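Local coordinates for protein N-isopropylammelide isopropylaminohydrolase (Burkholderia multivorans ATCC 17616, PDB 6NBO) that belongs to the amidohydrolase family, a group of metal-dependent enzymes with a TIM-type barrel, and binds zinc ions in this model, at residues Gln235-Leu240 with Ala270-Ala275; Ala264-Met269 with Leu290-Ala295; Val276-Thr279 with Pro285-Ser288. One frame throughout, in Å; residues are numbered along the deposited sequence. Where two conformers were deposited one is given.

Interaction 1 of 3, residues Gln235-Leu240 with Ala270-Ala275; sequences QRTAAL and AELGVA
Leu272 reaches across from the end of helix 259-272 and lays its forked tip against Ala238 on helix 223-239. Its CG lies beside the backbone N (chi1 -69°), which aims both methyls at the neighbouring helix. CD2 is the branch that touches most directly, 3.9 Å from Ala238 CB and equally near Ala238 CA, so it rests on the root of the small side chain as well as on its methyl. The other branch, CD1, carries on the extended line of the leucine and comes alongside, 4.2 Å from Ala238 CB.

One residue earlier on the same helix, Thr237 turns its methyl to the contact and its hydroxyl back to its own helix. CG2 faces both Leu272 and Val274: it is 4.3 Å from Leu272 CD1 and 4.4 Å from Val274 CG2, looser approaches than those at Ala238. OG1 meanwhile hydrogen-bonds the carbonyl O of Ile233 one turn back, so this buried threonine brings only its apolar branch to the interface. Phe205, Met242 and Val246 close in on it from elsewhere in the fold.

The chain turns at Gly273, between Leu272 and Val274, whose side chains both face Thr237; the positive phi of the glycine (65°) belongs to a Schellman motif ending the helix. Gly273 N bonds back to Ala270 O at 3.1 Å, and the chain then runs on towards strand 275-278.

No hydrogen bond or ion pair crosses between the segments. The contact is carbon against carbon, mostly methyl against methyl, and runs from buried Thr237 and Val274 to the more exposed Ala238; its hold therefore depends on shape and on excluding water, while the one polar side-chain atom of the touching residues, Thr237 OG1, is bonded within its own helix.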
loop_
_atom_site.group_PDB
_atom_site.type_symbol
_atom_site.label_atom_id
_atom_site.label_comp_id
_atom_site.label_asym_id
_atom_site.label_seq_id
_atom_site.Cartn_x
_atom_site.Cartn_y
_atom_site.Cartn_z
ATOM N N GLN A 235 -21.912 8.493 0.965
ATOM C CA GLN A 235 -22.811 9.609 0.665
ATOM C C GLN A 235 -22.028 10.879 0.375
ATOM O O GLN A 235 -22.301 11.588 -0.602
ATOM C CB GLN A 235 -23.756 9.862 1.837
ATOM C CG GLN A 235 -24.897 8.908 1.984
ATOM C CD GLN A 235 -25.933 9.472 2.941
ATOM O OE1 GLN A 235 -26.246 10.660 2.891
ATOM N NE2 GLN A 235 -26.450 8.632 3.826
ATOM N N ARG A 236 -21.069 11.199 1.242
ATOM C CA ARG A 236 -20.276 12.405 1.064
ATOM C C ARG A 236 -19.417 12.307 -0.193
ATOM O O ARG A 236 -19.283 13.282 -0.945
ATOM C CB ARG A 236 -19.408 12.632 2.307
ATOM C CG ARG A 236 -19.069 14.081 2.568
ATOM C CD ARG A 236 -20.299 14.848 3.050
ATOM N NE ARG A 236 -20.102 16.292 2.967
ATOM C CZ ARG A 236 -20.756 17.090 2.126
ATOM N NH1 ARG A 236 -20.504 18.393 2.118
ATOM N NH2 ARG A 236 -21.671 16.592 1.301
ATOM N N THR A 237 -18.834 11.130 -0.438
ATOM C CA THR A 237 -18.033 10.914 -1.643
ATOM C C THR A 237 -18.838 11.214 -2.901
ATOM O O THR A 237 -18.352 11.874 -3.828
ATOM C CB THR A 237 -17.534 9.468 -1.683
ATOM O OG1 THR A 237 -16.757 9.188 -0.511
ATOM C CG2 THR A 237 -16.685 9.239 -2.929
ATOM N N ALA A 238 -20.069 10.711 -2.954
ATOM C CA ALA A 238 -20.930 10.956 -4.105
ATOM C C ALA A 238 -21.336 12.422 -4.185
ATOM O O ALA A 238 -21.295 13.027 -5.261
ATOM C CB ALA A 238 -22.168 10.063 -4.033
ATOM N N ALA A 239 -21.734 13.009 -3.053
ATOM C CA ALA A 239 -22.219 14.387 -3.060
ATOM C C ALA A 239 -21.148 15.357 -3.556
ATOM O O ALA A 239 -21.451 16.310 -4.285
ATOM C CB ALA A 239 -22.705 14.776 -1.663
ATOM N N LEU A 240 -19.896 15.131 -3.189
ATOM C CA LEU A 240 -18.799 15.991 -3.615
ATOM C C LEU A 240 -18.178 15.568 -4.942
ATOM O O LEU A 240 -17.193 16.177 -5.373
ATOM C CB LEU A 240 -17.721 16.038 -2.532
ATOM C CG LEU A 240 -18.200 16.672 -1.225
ATOM C CD1 LEU A 240 -17.122 16.589 -0.154
ATOM C CD2 LEU A 240 -18.611 18.119 -1.472
ATOM N N ALA A 270 -18.077 0.308 -5.864
ATOM C CA ALA A 270 -17.639 0.113 -7.241
ATOM C C ALA A 270 -18.033 1.306 -8.106
ATOM O O ALA A 270 -17.220 1.832 -8.876
ATOM C CB ALA A 270 -18.239 -1.175 -7.806
ATOM N N GLU A 271 -19.289 1.745 -7.980
ATOM C CA GLU A 271 -19.780 2.893 -8.737
ATOM C C GLU A 271 -18.917 4.130 -8.504
ATOM O O GLU A 271 -18.622 4.874 -9.445
ATOM C CB GLU A 271 -21.240 3.162 -8.358
ATOM C CG GLU A 271 -21.856 4.380 -9.022
ATOM C CD GLU A 271 -21.788 4.314 -10.535
ATOM O OE1 GLU A 271 -22.013 3.220 -11.095
ATOM O OE2 GLU A 271 -21.496 5.353 -11.167
ATOM N N LEU A 272 -18.483 4.359 -7.266
ATOM C CA LEU A 272 -17.739 5.564 -6.926
ATOM C C LEU A 272 -16.234 5.405 -7.089
ATOM O O LEU A 272 -15.488 6.343 -6.788
ATOM C CB LEU A 272 -18.062 5.987 -5.489
ATOM C CG LEU A 272 -19.495 6.499 -5.330
ATOM C CD1 LEU A 272 -19.898 6.583 -3.871
ATOM C CD2 LEU A 272 -19.605 7.861 -5.989
ATOM N N GLY A 273 -15.771 4.257 -7.567
ATOM C CA GLY A 273 -14.346 4.036 -7.653
ATOM C C GLY A 273 -13.656 3.989 -6.311
ATOM O O GLY A 273 -12.486 4.361 -6.215
ATOM N N VAL A 274 -14.351 3.542 -5.269
ATOM C CA VAL A 274 -13.763 3.408 -3.938
ATOM C C VAL A 274 -13.139 2.025 -3.809
ATOM O O VAL A 274 -13.832 1.012 -3.935
ATOM C CB VAL A 274 -14.819 3.631 -2.847
ATOM C CG1 VAL A 274 -14.227 3.312 -1.476
ATOM C CG2 VAL A 274 -15.356 5.054 -2.915
ATOM N N ALA A 275 -11.830 1.979 -3.552
ATOM C CA ALA A 275 -11.112 0.734 -3.333
ATOM C C ALA A 275 -11.104 0.379 -1.850
ATOM O O ALA A 275 -11.358 1.224 -0.986
ATOM C CB ALA A 275 -9.665 0.845 -3.841
#

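Interaction 2 of 3, residues Ala264-Met269 with Leu290-Ala295; sequences ALLARM and LACRAA
Two helices on the outside of the TIM-type barrel, 259-272 and the short 289-295, meet where Leu266 points at Ala291, Cys292 and Ala295. Their local axes approach to 9.3 Å and run 54° apart, and on the 264-269 side Leu266 alone makes the close contacts.

Leu266 does the work of its helix, with different atoms meeting different partners. At the base, its CB stands 3.6 Å from Ala295 CB, a close methylene-to-methyl approach on the last turn of the partner helix. Farther out, CG lies beside the backbone N (chi1 -70°) and the chain extends to CD1, which reaches the backbone of the preceding turn, 3.8 Å from Ala291 O. That oxygen already accepts the helical bond from Ala295 N, so the methyl merely packs against it; Ala291 CB is a little farther from CD1, at 4.3 Å. The second branch, CD2, turns to the sulfur and lies 3.9 Å from Cys292 SG. The leucine is thus held at its root and at both methyls by three residues within little more than one turn. With alanines at both positions, it comes down as far as the partner's backbone, and no hydrogen bond links the two segments.

Around this centre, Val297 of the loop after helix 289-295 also touches Leu266. Leu265 and Met269 pack instead on Leu230 and Leu234 of helix 223-239, where Arg268 makes a salt bridge to Asp231; on the other helix, Arg293 pairs with Glu342. Helix 259-272 thus sits between helix 223-239 and helix 289-295, following the order of the barrel strands beneath.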
loop_
_atom_site.group_PDB
_atom_site.type_symbol
_atom_site.label_atom_id
_atom_site.label_comp_id
_atom_site.label_asym_id
_atom_site.label_seq_id
_atom_site.Cartn_x
_atom_site.Cartn_y
_atom_site.Cartn_z
ATOM N N ALA A 264 -24.751 -4.547 -1.431
ATOM C CA ALA A 264 -25.275 -3.216 -1.738
ATOM C C ALA A 264 -24.233 -2.140 -1.453
ATOM O O ALA A 264 -24.097 -1.176 -2.220
ATOM C CB ALA A 264 -26.564 -2.953 -0.948
ATOM N N LEU A 265 -23.481 -2.288 -0.360
ATOM C CA LEU A 265 -22.415 -1.333 -0.091
ATOM C C LEU A 265 -21.300 -1.472 -1.116
ATOM O O LEU A 265 -20.779 -0.472 -1.619
ATOM C CB LEU A 265 -21.871 -1.529 1.325
ATOM C CG LEU A 265 -22.764 -1.065 2.472
ATOM C CD1 LEU A 265 -22.229 -1.626 3.767
ATOM C CD2 LEU A 265 -22.789 0.452 2.523
ATOM N N LEU A 266 -20.924 -2.708 -1.439
ATOM C CA LEU A 266 -19.867 -2.912 -2.420
ATOM C C LEU A 266 -20.266 -2.355 -3.778
ATOM O O LEU A 266 -19.427 -1.810 -4.501
ATOM C CB LEU A 266 -19.540 -4.398 -2.531
ATOM C CG LEU A 266 -18.836 -5.049 -1.350
ATOM C CD1 LEU A 266 -18.763 -6.554 -1.617
ATOM C CD2 LEU A 266 -17.442 -4.450 -1.149
ATOM N N ALA A 267 -21.546 -2.494 -4.147
ATOM C CA ALA A 267 -22.007 -1.938 -5.415
ATOM C C ALA A 267 -21.797 -0.432 -5.450
ATOM O O ALA A 267 -21.334 0.113 -6.457
ATOM C CB ALA A 267 -23.480 -2.285 -5.650
ATOM N N ARG A 268 -22.085 0.248 -4.337
ATOM C CA ARG A 268 -21.885 1.691 -4.273
ATOM C C ARG A 268 -20.413 2.045 -4.358
ATOM O O ARG A 268 -20.039 3.001 -5.050
ATOM C CB ARG A 268 -22.493 2.249 -2.987
ATOM C CG ARG A 268 -24.012 2.157 -2.976
ATOM C CD ARG A 268 -24.563 2.414 -1.590
ATOM N NE ARG A 268 -24.294 3.777 -1.144
ATOM C CZ ARG A 268 -24.521 4.202 0.089
ATOM N NH1 ARG A 268 -25.011 3.360 0.984
ATOM N NH2 ARG A 268 -24.250 5.456 0.424
ATOM N N MET A 269 -19.562 1.292 -3.650
ATOM C CA MET A 269 -18.128 1.526 -3.740
ATOM C C MET A 269 -17.623 1.353 -5.168
ATOM O O MET A 269 -16.823 2.160 -5.652
ATOM C CB MET A 269 -17.391 0.589 -2.777
ATOM C CG MET A 269 -17.838 0.790 -1.327
ATOM S SD MET A 269 -17.254 -0.509 -0.236
ATOM C CE MET A 269 -15.512 -0.257 -0.428
ATOM N N LEU A 290 -12.889 -12.144 -3.000
ATOM C CA LEU A 290 -13.710 -12.540 -4.142
ATOM C C LEU A 290 -15.050 -11.806 -4.181
ATOM O O LEU A 290 -15.571 -11.540 -5.268
ATOM C CB LEU A 290 -13.928 -14.056 -4.136
ATOM C CG LEU A 290 -12.621 -14.830 -4.354
ATOM C CD1 LEU A 290 -12.893 -16.313 -4.497
ATOM C CD2 LEU A 290 -11.884 -14.302 -5.575
ATOM N N ALA A 291 -15.638 -11.481 -3.026
ATOM C CA ALA A 291 -16.876 -10.701 -3.052
ATOM C C ALA A 291 -16.631 -9.292 -3.574
ATOM O O ALA A 291 -17.427 -8.768 -4.365
ATOM C CB ALA A 291 -17.518 -10.651 -1.665
ATOM N N CYS A 292 -15.546 -8.649 -3.131
ATOM C CA CYS A 292 -15.180 -7.353 -3.691
ATOM C C CYS A 292 -14.991 -7.446 -5.199
ATOM O O CYS A 292 -15.548 -6.645 -5.960
ATOM C CB CYS A 292 -13.903 -6.834 -3.026
ATOM S SG CYS A 292 -14.101 -6.531 -1.276
ATOM N N ARG A 293 -14.213 -8.433 -5.641
ATOM C CA ARG A 293 -13.931 -8.601 -7.063
ATOM C C ARG A 293 -15.215 -8.787 -7.858
ATOM O O ARG A 293 -15.409 -8.158 -8.904
ATOM C CB ARG A 293 -13.002 -9.800 -7.248
ATOM C CG ARG A 293 -12.636 -10.126 -8.680
ATOM C CD ARG A 293 -11.762 -11.387 -8.739
ATOM N NE ARG A 293 -11.082 -11.533 -10.025
ATOM C CZ ARG A 293 -9.978 -10.869 -10.361
ATOM N NH1 ARG A 293 -9.428 -10.005 -9.508
ATOM N NH2 ARG A 293 -9.423 -11.061 -11.554
ATOM N N ALA A 294 -16.116 -9.634 -7.359
ATOM C CA ALA A 294 -17.368 -9.885 -8.062
ATOM C C ALA A 294 -18.219 -8.629 -8.143
ATOM O O ALA A 294 -18.967 -8.447 -9.108
ATOM C CB ALA A 294 -18.136 -11.014 -7.373
ATOM N N ALA A 295 -18.115 -7.746 -7.152
ATOM C CA ALA A 295 -18.884 -6.510 -7.167
ATOM C C ALA A 295 -18.202 -5.407 -7.955
ATOM O O ALA A 295 -18.800 -4.345 -8.145
ATOM C CB ALA A 295 -19.152 -6.024 -5.734
#

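Interaction 3 of 3, residues Val276-Thr279 with Pro285-Ser288; sequences VVTT and PVPS
Thr278 and Val276 present their outer branches to Val286 and Pro287 through torsions that swing one branch of each out from the strand. In Thr278 the hydroxyl is the one opposite the backbone N (chi1 -174°), so it is OG1 that faces the loop. In Val276, chi1 of 68° puts CG2 in that same extended position. Both residues point toward segment 285-288, while Val277 between them faces away.

CG2 of Val276 meets the outer corner of the proline ring, with Pro287 CG 4.2 Å away. This is a light apolar touch, and a second conformer of the valine was modelled, so it describes just one of its states. Thr278 OG1 lies 4.3 Å from Val286 CB, close enough to pack but with no bond between them.

The polar link is made by a water. It donates a hydrogen bond to Pro287 O at 2.9 Å and is bound to Thr278 OG1 at 3.1 Å, bridging strand and loop where no direct hydrogen bond does so. OG1 has a further, weak hydrogen bond with Ala280 N, just beyond the strand's end. Beyond the bridge, Ser288 takes the N-cap position of helix 289-295, its OG accepting from Ala291 N.

The surroundings place the contact near the metal site: the side chain of Thr278 is about 11 Å from a bound zinc ion, and the adjoining Thr279 touches the zinc ligands His250 and Asp304. The loop that leaves strand 275-278, doubles back beside it and enters helix 289-295 is a beta-to-alpha connection of a TIM-type barrel, on the rim where this family holds its metals.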
loop_
_atom_site.group_PDB
_atom_site.type_symbol
_atom_site.label_atom_id
_atom_site.label_comp_id
_atom_site.label_asym_id
_atom_site.label_seq_id
_atom_site.Cartn_x
_atom_site.Cartn_y
_atom_site.Cartn_z
ATOM N N VAL A 276 -10.827 -0.893 -1.563
ATOM C CA VAL A 276 -10.706 -1.350 -0.188
ATOM C C VAL A 276 -9.297 -1.898 0.018
ATOM O O VAL A 276 -8.723 -2.551 -0.854
ATOM C CB VAL A 276 -11.806 -2.381 0.174
ATOM C CG1 VAL A 276 -11.636 -3.707 -0.584
ATOM C CG2 VAL A 276 -11.863 -2.601 1.686
ATOM N N VAL A 277 -8.727 -1.582 1.185
ATOM C CA VAL A 277 -7.436 -2.123 1.589
ATOM C C VAL A 277 -7.686 -3.267 2.558
ATOM O O VAL A 277 -8.408 -3.102 3.550
ATOM C CB VAL A 277 -6.550 -1.053 2.246
ATOM C CG1 VAL A 277 -5.313 -1.713 2.837
ATOM C CG2 VAL A 277 -6.200 0.032 1.253
ATOM N N THR A 278 -7.089 -4.423 2.292
ATOM C CA THR A 278 -7.104 -5.498 3.274
ATOM C C THR A 278 -5.669 -5.883 3.597
ATOM O O THR A 278 -4.816 -5.940 2.710
ATOM C CB THR A 278 -7.912 -6.721 2.802
ATOM O OG1 THR A 278 -8.002 -7.665 3.877
ATOM C CG2 THR A 278 -7.289 -7.400 1.566
ATOM N N THR A 279 -5.396 -6.088 4.880
ATOM C CA THR A 279 -4.099 -6.574 5.324
ATOM C C THR A 279 -4.204 -8.003 5.823
ATOM O O THR A 279 -3.236 -8.540 6.375
ATOM C CB THR A 279 -3.538 -5.649 6.401
ATOM O OG1 THR A 279 -4.321 -5.771 7.594
ATOM C CG2 THR A 279 -3.581 -4.198 5.903
ATOM N N PRO A 285 -12.922 -10.703 11.279
ATOM C CA PRO A 285 -13.530 -10.797 9.945
ATOM C C PRO A 285 -12.953 -9.768 8.982
ATOM O O PRO A 285 -12.558 -8.663 9.367
ATOM C CB PRO A 285 -15.025 -10.549 10.211
ATOM C CG PRO A 285 -15.193 -10.544 11.711
ATOM C CD PRO A 285 -13.909 -10.989 12.332
ATOM N N VAL A 286 -12.887 -10.153 7.713
ATOM C CA VAL A 286 -12.306 -9.295 6.683
ATOM C C VAL A 286 -13.269 -9.241 5.505
ATOM O O VAL A 286 -14.117 -10.128 5.332
ATOM C CB VAL A 286 -10.918 -9.806 6.233
ATOM C CG1 VAL A 286 -9.923 -9.726 7.383
ATOM C CG2 VAL A 286 -11.031 -11.229 5.719
ATOM N N PRO A 287 -13.166 -8.212 4.670
ATOM C CA PRO A 287 -13.875 -8.264 3.386
ATOM C C PRO A 287 -13.372 -9.440 2.559
ATOM O O PRO A 287 -12.166 -9.695 2.468
ATOM C CB PRO A 287 -13.547 -6.914 2.733
ATOM C CG PRO A 287 -12.359 -6.393 3.472
ATOM C CD PRO A 287 -12.439 -6.947 4.858
ATOM N N SER A 288 -14.310 -10.191 1.999
ATOM C CA SER A 288 -13.958 -11.255 1.070
ATOM C C SER A 288 -13.361 -10.642 -0.189
ATOM O O SER A 288 -13.995 -9.806 -0.844
ATOM C CB SER A 288 -15.194 -12.086 0.741
ATOM O OG SER A 288 -14.981 -12.882 -0.410
HETATM O O HOH W 1 -9.344 -10.207 2.829
#

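How the interactions relate
The three contacts belong to one sector of the TIM-type barrel and run in chain order from helix 223-239 through helix 259-272 and strand 275-278 to helix 289-295. Interactions 1 and 2 share helix 259-272, their segments alternate along the chain, and their centres lie 13 Å apart; Val274 N probably hydrogen-bonds Met269 O between them. Interaction 3 is nested within the loop closed by interaction 2, 12 Å from it, and Cys292 SG packs 4.1 Å from Pro287 CB. Interactions 1 and 3 are 18 Å apart and adjoin only in sequence. Together they tie the outer helices to the strand and loop beside the zinc site.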